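Local coordinates for protein NAD(P)H dehydrogenase (quinone) (PDB 1YDG) that catalyses the two-electron reduction of quinones to quinols by NADH or NADPH, using one FMN per monomer in a homotetramer, at residues P6-I11 with L76-A81; E80-S85 with K116-M121; A10-S15 with R39-R44. All blocks are in the same frame, centred on the assembly; numbering follows the deposited sequence.

Interaction 1: P6-I11 with L76-A81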
ATOM      1  N   PRO B   6     -32.738  -6.027  12.750  1.00 28.34           N
ATOM      2  CA  PRO B   6     -31.959  -5.036  12.026  1.00 25.58           C
ATOM      3  C   PRO B   6     -30.461  -5.366  12.070  1.00 23.97           C
ATOM      4  O   PRO B   6     -29.963  -5.875  13.075  1.00 22.18           O
ATOM      5  CB  PRO B   6     -32.257  -3.739  12.779  1.00 26.42           C
ATOM      6  CG  PRO B   6     -33.576  -3.994  13.477  1.00 27.56           C
ATOM      7  CD  PRO B   6     -33.524  -5.438  13.844  1.00 28.24           C
ATOM      8  N   VAL B   7     -29.770  -5.086  10.967  1.00 21.80           N
ATOM      9  CA  VAL B   7     -28.308  -5.157  10.920  1.00 20.65           C
ATOM     10  C   VAL B   7     -27.706  -4.293  12.027  1.00 18.84           C
ATOM     11  O   VAL B   7     -28.135  -3.161  12.249  1.00 18.37           O
ATOM     12  CB  VAL B   7     -27.766  -4.672   9.544  1.00 20.33           C
ATOM     13  CG1 VAL B   7     -26.240  -4.486   9.566  1.00 21.70           C
ATOM     14  CG2 VAL B   7     -28.142  -5.651   8.462  1.00 21.07           C
ATOM     15  N   LYS B   8     -26.710  -4.829  12.719  1.00 17.92           N
ATOM     16  CA  LYS B   8     -26.040  -4.085  13.789  1.00 16.92           C
ATOM     17  C   LYS B   8     -24.807  -3.407  13.211  1.00 15.63           C
ATOM     18  O   LYS B   8     -23.873  -4.090  12.777  1.00 14.26           O
ATOM     19  CB  LYS B   8     -25.644  -5.024  14.919  1.00 16.78           C
ATOM     20  CG  LYS B   8     -26.834  -5.632  15.654  1.00 17.23           C
ATOM     21  CD  LYS B   8     -26.442  -6.904  16.391  1.00 17.89           C
ATOM     22  CE  LYS B   8     -27.631  -7.498  17.193  1.00 20.08           C
ATOM     23  NZ  LYS B   8     -28.923  -7.468  16.445  1.00 21.69           N
ATOM     24  N   LEU B   9     -24.821  -2.071  13.219  1.00 14.44           N
ATOM     25  CA  LEU B   9     -23.815  -1.262  12.568  1.00 14.48           C
ATOM     26  C   LEU B   9     -23.122  -0.412  13.596  1.00 13.71           C
ATOM     27  O   LEU B   9     -23.774   0.375  14.267  1.00 13.43           O
ATOM     28  CB  LEU B   9     -24.469  -0.354  11.509  1.00 13.86           C
ATOM     29  CG  LEU B   9     -23.608   0.705  10.832  1.00 14.13           C
ATOM     30  CD1 LEU B   9     -22.520   0.102   9.923  1.00 15.20           C
ATOM     31  CD2 LEU B   9     -24.466   1.731  10.042  1.00 14.85           C
ATOM     32  N   ALA B  10     -21.807  -0.573  13.707  1.00 13.50           N
ATOM     33  CA  ALA B  10     -20.963   0.268  14.555  1.00 13.56           C
ATOM     34  C   ALA B  10     -20.138   1.203  13.692  1.00 13.77           C
ATOM     35  O   ALA B  10     -19.370   0.741  12.835  1.00 13.22           O
ATOM     36  CB  ALA B  10     -20.035  -0.585  15.395  1.00 13.52           C
ATOM     37  N   ILE B  11     -20.282   2.505  13.938  1.00 13.83           N
ATOM     38  CA  ILE B  11     -19.438   3.540  13.328  1.00 13.51           C
ATOM     39  C   ILE B  11     -18.440   3.956  14.385  1.00 13.34           C
ATOM     40  O   ILE B  11     -18.826   4.581  15.381  1.00 13.98           O
ATOM     41  CB  ILE B  11     -20.247   4.787  12.901  1.00 13.84           C
ATOM     42  CG1 ILE B  11     -21.515   4.418  12.110  1.00 14.89           C
ATOM     43  CG2 ILE B  11     -19.379   5.761  12.112  1.00 14.10           C
ATOM     44  CD1 ILE B  11     -21.277   3.627  10.878  1.00 16.79           C
ATOM     45  N   LEU B  76     -17.438  -4.036  18.559  1.00 14.16           N
ATOM     46  CA  LEU B  76     -17.170  -4.802  17.335  1.00 14.56           C
ATOM     47  C   LEU B  76     -17.681  -6.241  17.430  1.00 14.72           C
ATOM     48  O   LEU B  76     -18.126  -6.787  16.434  1.00 14.62           O
ATOM     49  CB  LEU B  76     -15.692  -4.770  16.963  1.00 14.31           C
ATOM     50  CG  LEU B  76     -15.049  -3.379  16.879  1.00 13.38           C
ATOM     51  CD1 LEU B  76     -13.734  -3.470  16.177  1.00 14.52           C
ATOM     52  CD2 LEU B  76     -15.932  -2.346  16.192  1.00 12.84           C
ATOM     53  N   GLU B  77     -17.617  -6.850  18.624  1.00 15.36           N
ATOM     54  CA  GLU B  77     -18.223  -8.170  18.837  1.00 15.02           C
ATOM     55  C   GLU B  77     -19.726  -8.102  18.571  1.00 14.90           C
ATOM     56  O   GLU B  77     -20.305  -9.013  17.980  1.00 15.40           O
ATOM     57  CB  GLU B  77     -17.936  -8.677  20.252  1.00 15.30           C
ATOM     58  CG  GLU B  77     -18.587 -10.029  20.590  1.00 16.34           C
ATOM     59  CD  GLU B  77     -18.222 -10.574  21.988  1.00 16.92           C
ATOM     60  OE1 GLU B  77     -17.232 -10.112  22.599  1.00 18.87           O
ATOM     61  OE2 GLU B  77     -18.940 -11.490  22.473  1.00 21.88           O
ATOM     62  N   TRP B  78     -20.353  -7.021  19.010  1.00 13.83           N
ATOM     63  CA  TRP B  78     -21.773  -6.793  18.791  1.00 13.60           C
ATOM     64  C   TRP B  78     -22.112  -6.557  17.316  1.00 13.37           C
ATOM     65  O   TRP B  78     -23.119  -7.079  16.826  1.00 12.36           O
ATOM     66  CB  TRP B  78     -22.257  -5.601  19.635  1.00 13.49           C
ATOM     67  CG  TRP B  78     -23.634  -5.104  19.314  1.00 12.93           C
ATOM     68  CD1 TRP B  78     -24.804  -5.630  19.730  1.00 12.96           C
ATOM     69  CD2 TRP B  78     -23.969  -3.982  18.484  1.00 13.81           C
ATOM     70  NE1 TRP B  78     -25.862  -4.910  19.216  1.00 13.41           N
ATOM     71  CE2 TRP B  78     -25.370  -3.881  18.464  1.00 12.14           C
ATOM     72  CE3 TRP B  78     -23.210  -3.042  17.761  1.00 12.26           C
ATOM     73  CZ2 TRP B  78     -26.037  -2.895  17.750  1.00 13.53           C
ATOM     74  CZ3 TRP B  78     -23.871  -2.070  17.064  1.00 13.00           C
ATOM     75  CH2 TRP B  78     -25.271  -2.004  17.047  1.00 13.80           C
ATOM     76  N   ALA B  79     -21.290  -5.762  16.635  1.00 13.57           N
ATOM     77  CA  ALA B  79     -21.565  -5.334  15.269  1.00 13.70           C
ATOM     78  C   ALA B  79     -21.567  -6.498  14.281  1.00 13.55           C
ATOM     79  O   ALA B  79     -20.860  -7.481  14.429  1.00 14.21           O
ATOM     80  CB  ALA B  79     -20.557  -4.270  14.821  1.00 13.65           C
ATOM     81  N   GLU B  80     -22.394  -6.366  13.268  1.00 14.45           N
ATOM     82  CA  GLU B  80     -22.319  -7.240  12.119  1.00 14.35           C
ATOM     83  C   GLU B  80     -21.662  -6.487  10.972  1.00 14.20           C
ATOM     84  O   GLU B  80     -21.100  -7.095  10.068  1.00 13.57           O
ATOM     85  CB  GLU B  80     -23.711  -7.712  11.769  1.00 14.71           C
ATOM     86  CG  GLU B  80     -24.233  -8.720  12.758  1.00 15.54           C
ATOM     87  CD  GLU B  80     -25.737  -8.754  12.866  1.00 15.69           C
ATOM     88  OE1 GLU B  80     -26.399  -7.745  12.592  1.00 18.88           O
ATOM     89  OE2 GLU B  80     -26.268  -9.815  13.233  1.00 20.19           O
ATOM     90  N   ALA B  81     -21.735  -5.157  11.032  1.00 14.03           N
ATOM     91  CA  ALA B  81     -21.138  -4.290  10.042  1.00 13.50           C
ATOM     92  C   ALA B  81     -20.351  -3.203  10.744  1.00 13.12           C
ATOM     93  O   ALA B  81     -20.863  -2.551  11.633  1.00 13.49           O
ATOM     94  CB  ALA B  81     -22.229  -3.694   9.161  1.00 14.37           C
TER
HETATM   95  O   HOH W   1     -29.100  -8.117  13.235  1.00 30.24           O
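Lys8 lays its aliphatic chain over one face of the Trp78 indole, crossing it at about a right angle. CB sits over the six-membered ring, 3.6 Å from its centroid and 15° off the normal, while CD reaches the five-membered part, 3.5 Å from NE1. The carbonyl oxygen of Leu9 comes to the opposite end of the indole, at its edge near CZ3. The polar grip centres on the backbone of Lys8. Its O accepts from Glu80 N at 2.8 Å and from Ala81 N at 3.0 Å, so two consecutive amides hold one carbonyl; its N donates to Glu80 OE1 at 2.9 Å, meeting the carboxylate on the anti side and 19° out of its plane. With CG of Glu80 beside the backbone N (chi1 -73°) and the chain extended from there, the carboxylate reaches across to this amide. Beyond it, Ala10 N bonds to Ala81 O, and small methyls close the tight part: Ala10 CB lies 3.8 Å from Ala79 CB, and Leu9 CD1 and Val7 CG1 rest on Ala81 CB. The outer side is looser and wet. A water donates to Glu80 OE1 and lies close to Pro6 O, and Lys8 NZ makes only a weak bond to it, standing 4.6 Å from Glu80 OE1 without touching it. Arg39 adds a cation-pi contact to Trp78. The contact thus marks where helix 73-78 ends and strand 81-89 enters the sheet parallel to strand 8-13, with helix 180-204 packing on Val7, Leu9 and Ala81 and strand 37-42 flanking Lys8 and Ala10.

Interaction 2: E80-S85 with K116-M121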
ATOM      1  N   GLU B  80     -22.394  -6.366  13.268  1.00 14.45           N
ATOM      2  CA  GLU B  80     -22.319  -7.240  12.119  1.00 14.35           C
ATOM      3  C   GLU B  80     -21.662  -6.487  10.972  1.00 14.20           C
ATOM      4  O   GLU B  80     -21.100  -7.095  10.068  1.00 13.57           O
ATOM      5  CB  GLU B  80     -23.711  -7.712  11.769  1.00 14.71           C
ATOM      6  CG  GLU B  80     -24.233  -8.720  12.758  1.00 15.54           C
ATOM      7  CD  GLU B  80     -25.737  -8.754  12.866  1.00 15.69           C
ATOM      8  OE1 GLU B  80     -26.399  -7.745  12.592  1.00 18.88           O
ATOM      9  OE2 GLU B  80     -26.268  -9.815  13.233  1.00 20.19           O
ATOM     10  N   ALA B  81     -21.735  -5.157  11.032  1.00 14.03           N
ATOM     11  CA  ALA B  81     -21.138  -4.290  10.042  1.00 13.50           C
ATOM     12  C   ALA B  81     -20.351  -3.203  10.744  1.00 13.12           C
ATOM     13  O   ALA B  81     -20.863  -2.551  11.633  1.00 13.49           O
ATOM     14  CB  ALA B  81     -22.229  -3.694   9.161  1.00 14.37           C
ATOM     15  N   ILE B  82     -19.099  -3.011  10.342  1.00 12.10           N
ATOM     16  CA  ILE B  82     -18.220  -2.026  10.950  1.00 12.29           C
ATOM     17  C   ILE B  82     -17.749  -0.957   9.981  1.00 12.45           C
ATOM     18  O   ILE B  82     -17.310  -1.263   8.869  1.00 12.11           O
ATOM     19  CB  ILE B  82     -16.953  -2.718  11.514  1.00 12.39           C
ATOM     20  CG1 ILE B  82     -17.338  -3.659  12.656  1.00 12.41           C
ATOM     21  CG2 ILE B  82     -15.917  -1.662  11.950  1.00 11.24           C
ATOM     22  CD1 ILE B  82     -16.346  -4.816  12.919  1.00 13.16           C
ATOM     23  N   VAL B  83     -17.806   0.299  10.415  1.00 12.35           N
ATOM     24  CA  VAL B  83     -17.132   1.376   9.698  1.00 12.23           C
ATOM     25  C   VAL B  83     -16.132   2.024  10.629  1.00 12.58           C
ATOM     26  O   VAL B  83     -16.488   2.359  11.760  1.00 11.90           O
ATOM     27  CB  VAL B  83     -18.119   2.471   9.177  1.00 12.66           C
ATOM     28  CG1 VAL B  83     -17.382   3.646   8.547  1.00 11.57           C
ATOM     29  CG2 VAL B  83     -19.140   1.898   8.200  1.00 12.99           C
ATOM     30  N   PHE B  84     -14.899   2.209  10.119  1.00 12.33           N
ATOM     31  CA  PHE B  84     -13.816   2.970  10.773  1.00 11.93           C
ATOM     32  C   PHE B  84     -13.536   4.269  10.012  1.00 12.01           C
ATOM     33  O   PHE B  84     -13.405   4.264   8.776  1.00 12.37           O
ATOM     34  CB  PHE B  84     -12.504   2.157  10.762  1.00 11.99           C
ATOM     35  CG  PHE B  84     -12.361   1.184  11.892  1.00 10.63           C
ATOM     36  CD1 PHE B  84     -13.455   0.795  12.665  1.00 11.64           C
ATOM     37  CD2 PHE B  84     -11.137   0.612  12.151  1.00 10.79           C
ATOM     38  CE1 PHE B  84     -13.308  -0.132  13.702  1.00 10.71           C
ATOM     39  CE2 PHE B  84     -10.987  -0.313  13.188  1.00 11.23           C
ATOM     40  CZ  PHE B  84     -12.067  -0.681  13.949  1.00 11.52           C
ATOM     41  N   SER B  85     -13.435   5.359  10.754  1.00 11.73           N
ATOM     42  CA  SER B  85     -13.103   6.661  10.211  1.00 12.75           C
ATOM     43  C   SER B  85     -11.972   7.275  11.016  1.00 12.38           C
ATOM     44  O   SER B  85     -12.048   7.364  12.247  1.00 12.78           O
ATOM     45  CB  SER B  85     -14.340   7.572  10.220  1.00 12.61           C
ATOM     46  OG  SER B  85     -14.055   8.822   9.629  1.00 14.21           O
ATOM     47  N   LYS B 116     -17.341 -10.137   9.725  1.00 17.29           N
ATOM     48  CA  LYS B 116     -18.093  -8.894   9.832  1.00 16.35           C
ATOM     49  C   LYS B 116     -17.746  -8.055   8.605  1.00 15.16           C
ATOM     50  O   LYS B 116     -16.637  -8.140   8.097  1.00 14.36           O
ATOM     51  CB  LYS B 116     -17.740  -8.162  11.118  1.00 16.43           C
ATOM     52  CG  LYS B 116     -18.182  -8.890  12.361  1.00 16.38           C
ATOM     53  CD  LYS B 116     -17.455  -8.410  13.592  1.00 16.70           C
ATOM     54  CE  LYS B 116     -17.727  -9.348  14.785  1.00 16.26           C
ATOM     55  NZ  LYS B 116     -19.165  -9.379  15.224  1.00 13.77           N
ATOM     56  N   THR B 117     -18.697  -7.290   8.093  1.00 13.96           N
ATOM     57  CA  THR B 117     -18.374  -6.392   6.979  1.00 13.61           C
ATOM     58  C   THR B 117     -17.634  -5.188   7.507  1.00 13.09           C
ATOM     59  O   THR B 117     -17.810  -4.800   8.660  1.00 12.68           O
ATOM     60  CB  THR B 117     -19.574  -5.963   6.169  1.00 12.70           C
ATOM     61  OG1 THR B 117     -20.470  -5.238   6.996  1.00 13.44           O
ATOM     62  CG2 THR B 117     -20.293  -7.171   5.560  1.00 13.37           C
ATOM     63  N   PHE B 118     -16.800  -4.618   6.649  1.00 12.72           N
ATOM     64  CA  PHE B 118     -15.903  -3.548   6.996  1.00 12.58           C
ATOM     65  C   PHE B 118     -15.725  -2.592   5.838  1.00 12.86           C
ATOM     66  O   PHE B 118     -15.422  -3.016   4.722  1.00 12.10           O
ATOM     67  CB  PHE B 118     -14.532  -4.087   7.327  1.00 12.46           C
ATOM     68  CG  PHE B 118     -13.585  -3.034   7.806  1.00 12.67           C
ATOM     69  CD1 PHE B 118     -13.570  -2.664   9.148  1.00 12.72           C
ATOM     70  CD2 PHE B 118     -12.740  -2.375   6.919  1.00 12.64           C
ATOM     71  CE1 PHE B 118     -12.692  -1.672   9.606  1.00 12.68           C
ATOM     72  CE2 PHE B 118     -11.862  -1.386   7.363  1.00 13.26           C
ATOM     73  CZ  PHE B 118     -11.848  -1.024   8.714  1.00 13.05           C
ATOM     74  N   SER B 119     -15.881  -1.301   6.117  1.00 12.02           N
ATOM     75  CA  SER B 119     -15.439  -0.255   5.189  1.00 12.68           C
ATOM     76  C   SER B 119     -14.869   0.899   6.004  1.00 12.73           C
ATOM     77  O   SER B 119     -14.956   0.905   7.238  1.00 11.40           O
ATOM     78  CB  SER B 119     -16.585   0.213   4.295  1.00 12.40           C
ATOM     79  OG  SER B 119     -17.397   1.158   4.945  1.00 13.21           O
ATOM     80  N   ALA B 120     -14.240   1.848   5.326  1.00 13.11           N
ATOM     81  CA  ALA B 120     -13.507   2.886   6.019  1.00 12.94           C
ATOM     82  C   ALA B 120     -13.666   4.250   5.361  1.00 13.21           C
ATOM     83  O   ALA B 120     -14.039   4.354   4.199  1.00 13.83           O
ATOM     84  CB  ALA B 120     -12.029   2.497   6.110  1.00 12.85           C
ATOM     85  N   MET B 121     -13.383   5.291   6.135  1.00 13.17           N
ATOM     86  CA  MET B 121     -13.513   6.685   5.706  1.00 14.32           C
ATOM     87  C   MET B 121     -12.369   7.458   6.305  1.00 14.49           C
ATOM     88  O   MET B 121     -11.780   7.048   7.319  1.00 13.95           O
ATOM     89  CB  MET B 121     -14.817   7.325   6.195  1.00 13.83           C
ATOM     90  CG  MET B 121     -16.087   6.644   5.751  1.00 13.52           C
ATOM     91  SD  MET B 121     -17.602   7.502   6.276  1.00 15.30           S
ATOM     92  CE  MET B 121     -17.353   7.688   8.018  1.00 15.11           C
TER
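Phe118 points its ring edge at one face of Phe84 in a T-shaped pair, the centroids 5.2 Å apart and the planes at 75°. Phe118 CE1 stands 3.6 Å above the Phe84 plane, offset toward the rim, and Phe118 CZ touches Phe84 CB; seen from Phe118, Phe84 CD2 lies at the edge and in plane. Ile82 CG2 meets Phe118 CD1 obliquely at 3.8 Å. CG of Phe118 is anti to the backbone N (chi1 -175°), which swings its ring along the strand from Ile82 toward Phe84. An alanine in place of Phe84 would remove the face on which Phe118 rests and would probably leave that ring freer to turn, with a gap beside it. Farther back on the same face of the sheet, Ile82 CD1 packs on the methylenes of Lys116, whose NZ bonds to Ala79 O and Glu77 O. The other face is more polar. Thr117 OG1 lies 3.2 Å from Ala81 CB and is hydrogen-bonded to Thr197, and Ser119 OG, beside Val83 CG2, is held by Gln193 and Gln189 of helix 180-204; these buried hydroxyls are therefore satisfied. Met121, bent at its last torsion, brings CE to 3.7 Å from Ser85 CB and also near Val83 CG1. Between the faces run five backbone bonds, from Thr117 N to Glu80 O at one end to Met121 N to Phe84 O (2.8 Å) at the other, in the regular parallel pattern. Such paired, twisted strands, crossing at -22°, form the centre of the flavodoxin-like alpha/beta fold; the C-terminal end leads toward the FMN site, the side chain of Ser85 lying about 5 Å from Gly20, an FMN-binding residue.

Interaction 3: A10-S15 with R39-R44. With SO4 (sulfate ion), chain J.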
ATOM      1  N   ALA B  10     -21.807  -0.573  13.707  1.00 13.50           N
ATOM      2  CA  ALA B  10     -20.963   0.268  14.555  1.00 13.56           C
ATOM      3  C   ALA B  10     -20.138   1.203  13.692  1.00 13.77           C
ATOM      4  O   ALA B  10     -19.370   0.741  12.835  1.00 13.22           O
ATOM      5  CB  ALA B  10     -20.035  -0.585  15.395  1.00 13.52           C
ATOM      6  N   ILE B  11     -20.282   2.505  13.938  1.00 13.83           N
ATOM      7  CA  ILE B  11     -19.438   3.540  13.328  1.00 13.51           C
ATOM      8  C   ILE B  11     -18.440   3.956  14.385  1.00 13.34           C
ATOM      9  O   ILE B  11     -18.826   4.581  15.381  1.00 13.98           O
ATOM     10  CB  ILE B  11     -20.247   4.787  12.901  1.00 13.84           C
ATOM     11  CG1 ILE B  11     -21.515   4.418  12.110  1.00 14.89           C
ATOM     12  CG2 ILE B  11     -19.379   5.761  12.112  1.00 14.10           C
ATOM     13  CD1 ILE B  11     -21.277   3.627  10.878  1.00 16.79           C
ATOM     14  N   VAL B  12     -17.174   3.582  14.193  1.00 12.38           N
ATOM     15  CA  VAL B  12     -16.089   3.896  15.125  1.00 12.23           C
ATOM     16  C   VAL B  12     -15.193   4.927  14.437  1.00 12.04           C
ATOM     17  O   VAL B  12     -14.656   4.680  13.338  1.00 11.18           O
ATOM     18  CB  VAL B  12     -15.249   2.653  15.508  1.00 12.10           C
ATOM     19  CG1 VAL B  12     -14.127   3.030  16.466  1.00 11.90           C
ATOM     20  CG2 VAL B  12     -16.119   1.586  16.118  1.00 13.97           C
ATOM     21  N   PHE B  13     -15.097   6.105  15.042  1.00 11.29           N
ATOM     22  CA  PHE B  13     -14.415   7.230  14.418  1.00 11.64           C
ATOM     23  C   PHE B  13     -13.525   7.931  15.425  1.00 11.96           C
ATOM     24  O   PHE B  13     -13.857   8.029  16.623  1.00 12.48           O
ATOM     25  CB  PHE B  13     -15.422   8.219  13.813  1.00 11.50           C
ATOM     26  CG  PHE B  13     -16.107   9.080  14.837  1.00 11.94           C
ATOM     27  CD1 PHE B  13     -15.630  10.357  15.117  1.00 10.18           C
ATOM     28  CD2 PHE B  13     -17.183   8.590  15.552  1.00 10.94           C
ATOM     29  CE1 PHE B  13     -16.226  11.135  16.072  1.00 12.45           C
ATOM     30  CE2 PHE B  13     -17.795   9.368  16.527  1.00 11.92           C
ATOM     31  CZ  PHE B  13     -17.318  10.635  16.791  1.00 11.50           C
ATOM     32  N   TYR B  14     -12.360   8.358  14.954  1.00 12.89           N
ATOM     33  CA  TYR B  14     -11.555   9.327  15.666  1.00 13.15           C
ATOM     34  C   TYR B  14     -11.723  10.689  14.998  1.00 13.95           C
ATOM     35  O   TYR B  14     -11.790  10.780  13.766  1.00 14.07           O
ATOM     36  CB  TYR B  14     -10.064   8.957  15.712  1.00 13.35           C
ATOM     37  CG  TYR B  14      -9.327  10.041  16.441  1.00 11.75           C
ATOM     38  CD1 TYR B  14      -9.492  10.206  17.805  1.00 12.20           C
ATOM     39  CD2 TYR B  14      -8.595  11.001  15.744  1.00 13.92           C
ATOM     40  CE1 TYR B  14      -8.876  11.264  18.483  1.00 11.91           C
ATOM     41  CE2 TYR B  14      -7.992  12.076  16.402  1.00 12.51           C
ATOM     42  CZ  TYR B  14      -8.138  12.194  17.776  1.00 12.40           C
ATOM     43  OH  TYR B  14      -7.560  13.234  18.433  1.00 13.62           O
ATOM     44  N   SER B  15     -11.789  11.741  15.809  1.00 13.98           N
ATOM     45  CA  SER B  15     -11.842  13.112  15.311  1.00 14.69           C
ATOM     46  C   SER B  15     -11.141  14.040  16.306  1.00 14.99           C
ATOM     47  O   SER B  15     -11.475  14.034  17.504  1.00 15.00           O
ATOM     48  CB  SER B  15     -13.299  13.553  15.107  1.00 14.86           C
ATOM     49  OG  SER B  15     -13.350  14.838  14.498  1.00 16.81           O
ATOM     50  N   ARG B  39     -24.760   2.136  16.320  1.00 15.05           N
ATOM     51  CA  ARG B  39     -23.955   2.778  17.370  1.00 14.96           C
ATOM     52  C   ARG B  39     -22.953   3.727  16.733  1.00 14.47           C
ATOM     53  O   ARG B  39     -22.145   3.311  15.921  1.00 15.15           O
ATOM     54  CB  ARG B  39     -23.192   1.759  18.217  1.00 14.15           C
ATOM     55  CG  ARG B  39     -24.100   0.851  18.984  1.00 15.94           C
ATOM     56  CD  ARG B  39     -23.315  -0.074  19.897  1.00 15.31           C
ATOM     57  NE  ARG B  39     -24.228  -0.925  20.636  1.00 16.28           N
ATOM     58  CZ  ARG B  39     -23.882  -2.006  21.327  1.00 15.67           C
ATOM     59  NH1 ARG B  39     -22.611  -2.373  21.428  1.00 16.21           N
ATOM     60  NH2 ARG B  39     -24.826  -2.703  21.941  1.00 16.52           N
ATOM     61  N   LEU B  40     -23.011   4.992  17.129  1.00 14.04           N
ATOM     62  CA  LEU B  40     -21.982   5.971  16.846  1.00 14.06           C
ATOM     63  C   LEU B  40     -21.057   6.053  18.049  1.00 13.62           C
ATOM     64  O   LEU B  40     -21.498   6.381  19.151  1.00 14.63           O
ATOM     65  CB  LEU B  40     -22.633   7.327  16.598  1.00 14.47           C
ATOM     66  CG  LEU B  40     -21.755   8.555  16.378  1.00 13.79           C
ATOM     67  CD1 LEU B  40     -20.904   8.334  15.171  1.00 15.32           C
ATOM     68  CD2 LEU B  40     -22.640   9.786  16.199  1.00 15.24           C
ATOM     69  N   LEU B  41     -19.780   5.765  17.825  1.00 13.11           N
ATOM     70  CA  LEU B  41     -18.800   5.529  18.888  1.00 12.80           C
ATOM     71  C   LEU B  41     -17.513   6.277  18.602  1.00 12.87           C
ATOM     72  O   LEU B  41     -16.903   6.130  17.535  1.00 12.23           O
ATOM     73  CB  LEU B  41     -18.490   4.034  18.977  1.00 12.96           C
ATOM     74  CG  LEU B  41     -19.701   3.132  19.217  1.00 12.77           C
ATOM     75  CD1 LEU B  41     -19.384   1.732  18.749  1.00 13.45           C
ATOM     76  CD2 LEU B  41     -20.109   3.152  20.673  1.00 12.30           C
ATOM     77  N   LYS B  42     -17.064   7.064  19.562  1.00 13.30           N
ATOM     78  CA  LYS B  42     -15.822   7.812  19.381  1.00 12.93           C
ATOM     79  C   LYS B  42     -14.631   7.020  19.902  1.00 13.45           C
ATOM     80  O   LYS B  42     -14.721   6.249  20.883  1.00 13.49           O
ATOM     81  CB  LYS B  42     -15.912   9.191  20.058  1.00 13.43           C
ATOM     82  CG  LYS B  42     -15.889   9.142  21.564  1.00 13.25           C
ATOM     83  CD  LYS B  42     -16.112  10.492  22.228  1.00 13.42           C
ATOM     84  CE  LYS B  42     -16.077  10.337  23.764  1.00 12.58           C
ATOM     85  NZ  LYS B  42     -16.898  11.367  24.477  1.00 10.27           N
ATOM     86  N   VAL B  43     -13.494   7.230  19.254  1.00 13.29           N
ATOM     87  CA  VAL B  43     -12.247   6.645  19.695  1.00 13.53           C
ATOM     88  C   VAL B  43     -11.672   7.496  20.837  1.00 13.48           C
ATOM     89  O   VAL B  43     -11.529   8.711  20.721  1.00 13.22           O
ATOM     90  CB  VAL B  43     -11.222   6.527  18.517  1.00 12.33           C
ATOM     91  CG1 VAL B  43      -9.839   6.155  19.019  1.00 11.55           C
ATOM     92  CG2 VAL B  43     -11.689   5.513  17.470  1.00 12.74           C
ATOM     93  N   ARG B  44     -11.293   6.825  21.910  1.00 15.22           N
ATOM     94  CA  ARG B  44     -10.661   7.462  23.062  1.00 16.15           C
ATOM     95  C   ARG B  44      -9.509   8.372  22.658  1.00 16.12           C
ATOM     96  O   ARG B  44      -8.626   7.998  21.863  1.00 14.79           O
ATOM     97  CB  ARG B  44     -10.139   6.424  24.061  1.00 16.49           C
ATOM     98  CG  ARG B  44      -9.632   7.045  25.342  1.00 17.37           C
ATOM     99  CD  ARG B  44      -8.972   6.061  26.274  1.00 20.88           C
ATOM    100  NE  ARG B  44      -9.976   5.229  26.924  1.00 26.25           N
ATOM    101  CZ  ARG B  44      -9.776   4.528  28.043  1.00 28.95           C
ATOM    102  NH1 ARG B  44      -8.584   4.525  28.649  1.00 31.52           N
ATOM    103  NH2 ARG B  44     -10.777   3.802  28.553  1.00 28.92           N
TER
HETATM  104  S   SO4 J1303     -10.728  15.823  12.150  1.00 15.25           S
HETATM  105  O1  SO4 J1303     -11.344  17.151  12.125  1.00 17.63           O
HETATM  106  O2  SO4 J1303     -10.101  15.544  10.875  1.00 15.47           O
HETATM  107  O3  SO4 J1303      -9.739  15.823  13.228  1.00 15.48           O
HETATM  108  O4  SO4 J1303     -11.756  14.813  12.366  1.00 14.55           O
HETATM  109  O   HOH W   2     -12.624  10.984  18.474  1.00 26.55           O
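Phe13 holds CG between its backbone N and carbonyl carbon (chi1 76°), which turns the ring across onto strand 37-42. There CE2 meets Leu40 CD1 at 3.5 Å and CZ meets Lys42 CB, while Lys42 CA sits over the ring face, 4.2 Å from the centroid. Leu40 completes the match, its CG anti to the backbone N (chi1 176°) so that CD1 swings toward the ring. Lys42 sends its extended chain away from the strand pair to Met65 O. On the other side of the sheet from Phe13, Val12 CG1 presses on Val43 CG2 at 3.6 Å, the two side chains crossing at about a right angle, and Val12 CG2 and Ala10 CB both touch Leu41 CD1. Four backbone bonds join the strands in parallel register, from Ile11 N to Arg39 O, nearly linear at 172°, to Val43 N to Phe13 O at 2.8 Å. Strands 8-13 and 37-42 are joined through helix 19-33, a beta-alpha-beta crossover of the flavodoxin-like fold; Ala24 of that helix packs against Ile11, Phe13 and Leu40, on the Phe13 face. Where the first strand gives way to the loop, Tyr14 packs CB against Val43 CB; Val43 O lies in plane at the edge of the Tyr14 ring, and Tyr14 OH is hydrogen-bonded to Glu45 and Ser16. Ser15, an FMN-binding residue, donates OG to sulfate O4 at 2.7 Å. Thr17 OG1 and the backbone N atoms of Ser16, Thr19 and Gly20 bind the same anion, which probably came from the crystallisation liquor and is consistent with a stand-in for the FMN phosphate. A water accepts from Ser15 N at 2.9 Å.

How the interactions relate
Strand 8-13 is common to interactions 1 and 3, and strand 81-89 pairs with it, so the contacts run across one sheet: 37-42, 8-13, 81-89, 117-124. Interactions 2 and 3 are buried parallel strand pairs; the faces of interaction 3 are largely apolar, while one face of interaction 2 carries buried hydroxyls bonded to helix 180-204. Interaction 1, partly exposed, joins a helix end, a loop and the start of strand 81-89 to the beginning of strand 8-13, adding a carboxylate, a water and an aliphatic-indole contact to the backbone bonds. Glu80 and Ala81 belong to interactions 1 and 2. Interaction 3 reaches the anion-binding loop directly; interaction 2 approaches it through Ser85; interaction 1 lies away.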